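Local coordinates for Tlr1174 protein (Synechococcus elongatus, PDB 2OZT) that converts 2-succinyl-6-hydroxy-2,4-cyclohexadiene-1-carboxylate to 2-succinylbenzoate, a dehydration that needs a divalent metal and serves phylloquinone biosynthesis, at residues V195-P200 / L220-V225. Residues are numbered along the deposited sequence; the frame is centred on the assembly and turned at random.
Sequences VEQPLP and LDESVV. With NA (sodium ion), chain D.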
loop_
_atom_site.group_PDB
_atom_site.type_symbol
_atom_site.label_atom_id
_atom_site.label_comp_id
_atom_site.label_asym_id
_atom_site.label_seq_id
_atom_site.Cartn_x
_atom_site.Cartn_y
_atom_site.Cartn_z
ATOM N N VAL A 195 -13.430 9.014 -0.950
ATOM C CA VAL A 195 -12.442 9.954 -1.448
ATOM C C VAL A 195 -11.153 9.706 -0.647
ATOM O O VAL A 195 -11.163 9.742 0.578
ATOM C CB VAL A 195 -12.920 11.440 -1.324
ATOM C CG1 VAL A 195 -11.810 12.358 -1.761
ATOM C CG2 VAL A 195 -14.207 11.694 -2.127
ATOM N N GLU A 196 -10.075 9.476 -1.365
ATOM C CA GLU A 196 -8.798 9.148 -0.742
ATOM C C GLU A 196 -7.916 10.379 -0.600
ATOM O O GLU A 196 -7.714 11.107 -1.589
ATOM C CB GLU A 196 -8.073 8.087 -1.570
ATOM C CG GLU A 196 -6.817 7.529 -0.929
ATOM C CD GLU A 196 -6.296 6.354 -1.731
ATOM O OE1 GLU A 196 -6.962 5.967 -2.697
ATOM O OE2 GLU A 196 -5.245 5.794 -1.365
ATOM N N GLN A 197 -7.498 10.675 0.641
ATOM C CA GLN A 197 -6.549 11.770 0.922
ATOM C C GLN A 197 -6.955 13.116 0.272
ATOM O O GLN A 197 -6.229 13.644 -0.560
ATOM C CB GLN A 197 -5.100 11.352 0.598
ATOM C CG GLN A 197 -4.066 12.202 1.348
ATOM C CD GLN A 197 -3.921 11.817 2.791
ATOM O OE1 GLN A 197 -3.860 10.615 3.131
ATOM N NE2 GLN A 197 -3.865 12.803 3.687
ATOM N N PRO A 198 -8.108 13.649 0.683
ATOM C CA PRO A 198 -8.488 14.907 0.026
ATOM C C PRO A 198 -7.539 16.049 0.340
ATOM O O PRO A 198 -7.334 16.927 -0.527
ATOM C CB PRO A 198 -9.889 15.175 0.566
ATOM C CG PRO A 198 -9.980 14.437 1.858
ATOM C CD PRO A 198 -9.153 13.163 1.590
ATOM N N LEU A 199 -6.921 16.029 1.511
ATOM C CA LEU A 199 -6.023 17.126 1.933
ATOM C C LEU A 199 -4.665 16.547 2.239
ATOM O O LEU A 199 -4.580 15.356 2.551
ATOM C CB LEU A 199 -6.583 17.839 3.181
ATOM C CG LEU A 199 -7.992 18.449 3.084
ATOM C CD1 LEU A 199 -8.411 18.965 4.448
ATOM C CD2 LEU A 199 -7.955 19.564 2.056
ATOM N N PRO A 200 -3.619 17.378 2.202
ATOM C CA PRO A 200 -2.285 16.874 2.558
ATOM C C PRO A 200 -2.240 16.518 4.037
ATOM O O PRO A 200 -3.023 16.996 4.834
ATOM C CB PRO A 200 -1.337 18.037 2.227
ATOM C CG PRO A 200 -2.200 19.261 2.136
ATOM C CD PRO A 200 -3.626 18.814 1.838
ATOM N N LEU A 220 -7.575 7.548 4.399
ATOM C CA LEU A 220 -6.222 8.080 4.563
ATOM C C LEU A 220 -5.212 7.193 3.872
ATOM O O LEU A 220 -5.348 5.963 3.891
ATOM C CB LEU A 220 -5.850 8.102 6.057
ATOM C CG LEU A 220 -6.763 9.019 6.876
ATOM C CD1 LEU A 220 -6.420 8.801 8.326
ATOM C CD2 LEU A 220 -6.639 10.503 6.509
ATOM N N ASP A 221 -4.220 7.828 3.252
ATOM C CA ASP A 221 -3.199 7.070 2.496
ATOM C C ASP A 221 -1.854 7.678 2.850
ATOM O O ASP A 221 -1.127 7.111 3.664
ATOM C CB ASP A 221 -3.529 7.123 0.995
ATOM C CG ASP A 221 -2.541 6.372 0.131
ATOM O OD1 ASP A 221 -1.835 5.446 0.615
ATOM O OD2 ASP A 221 -2.450 6.685 -1.084
ATOM N N GLU A 222 -1.506 8.818 2.265
ATOM C CA GLU A 222 -0.267 9.496 2.623
ATOM C C GLU A 222 -0.187 9.755 4.115
ATOM O O GLU A 222 0.922 9.758 4.692
ATOM C CB GLU A 222 -0.162 10.818 1.841
ATOM C CG GLU A 222 0.166 10.665 0.329
ATOM C CD GLU A 222 -1.018 10.458 -0.613
ATOM O OE1 GLU A 222 -2.135 10.148 -0.153
ATOM O OE2 GLU A 222 -0.815 10.559 -1.875
ATOM N N SER A 223 -1.339 9.913 4.770
ATOM C CA SER A 223 -1.351 10.151 6.205
ATOM C C SER A 223 -1.001 8.940 7.058
ATOM O O SER A 223 -0.686 9.115 8.261
ATOM C CB SER A 223 -2.728 10.659 6.662
ATOM O OG SER A 223 -2.948 12.030 6.294
ATOM N N VAL A 224 -1.135 7.740 6.477
ATOM C CA VAL A 224 -0.921 6.512 7.249
ATOM C C VAL A 224 0.096 5.581 6.594
ATOM O O VAL A 224 -0.236 4.755 5.766
ATOM C CB VAL A 224 -2.236 5.776 7.636
ATOM C CG1 VAL A 224 -3.027 6.604 8.690
ATOM C CG2 VAL A 224 -3.139 5.491 6.430
ATOM N N VAL A 225 1.344 5.760 6.971
ATOM C CA VAL A 225 2.430 4.916 6.472
ATOM C C VAL A 225 2.798 3.862 7.533
ATOM O O VAL A 225 2.727 2.642 7.293
ATOM C CB VAL A 225 3.624 5.798 6.074
ATOM C CG1 VAL A 225 4.834 4.926 5.641
ATOM C CG2 VAL A 225 3.192 6.781 4.946
HETATM NA NA NA D . -3.803 8.935 -1.870
#
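Gln197, just past the end of one barrel strand, reaches into the turn that follows the next, and its amide locks onto Asp221 and Ser223. Its CB lies 3.3 Å from Glu222 OE1, close to the sodium ion, and CG runs on past the same oxygen. A bend at chi2 (77°) then turns the amide away from the metal, its plane 78° from that of the Glu222 carboxylate. OE1 takes two backbone N-H groups: Asp221 N, at 2.8 Å and almost straight on to the carbonyl, and Ser223 N, at 3.1 Å from well above the carbonyl plane. NE2 spends its hydrogens close to the amide plane, one on Ser223 OG at 2.9 Å and one on Leu199 O in its own loop. Four bonds fix the rotation of the buried amide; the three to Asp221 N, Ser223 N and Ser223 OG tie the type I turn Asp221-Val224 to the 195-200 loop. With Gln197 cut back to an alanine, Asp221 N and Ser223 N would probably lose their shared acceptor and Ser223 OG its donor, leaving the turn that carries two metal ligands less firmly held.

Asp221 OD2 and Glu222 OE1 each bind sodium at 2.7 Å, and Asp167 completes the protein side of the site. Glu196, a magnesium ligand, does not bind the sodium; its extended chain brings OE2 within 2.9 Å of Asp221 OD2, two acceptors whose closeness is probably eased by the nearby cation. Asp221 OD1 forms a salt bridge with Lys245, the predicted proton acceptor, while Glu222 OE2 accepts from Asn169.

This is the metal-binding end of the enolase-superfamily barrel: strands 192-196 and 218-220 are parallel neighbours, with Leu207 of helix 204-213 packed on Gln197 and Trp233 of helix 227-235 on Ser223.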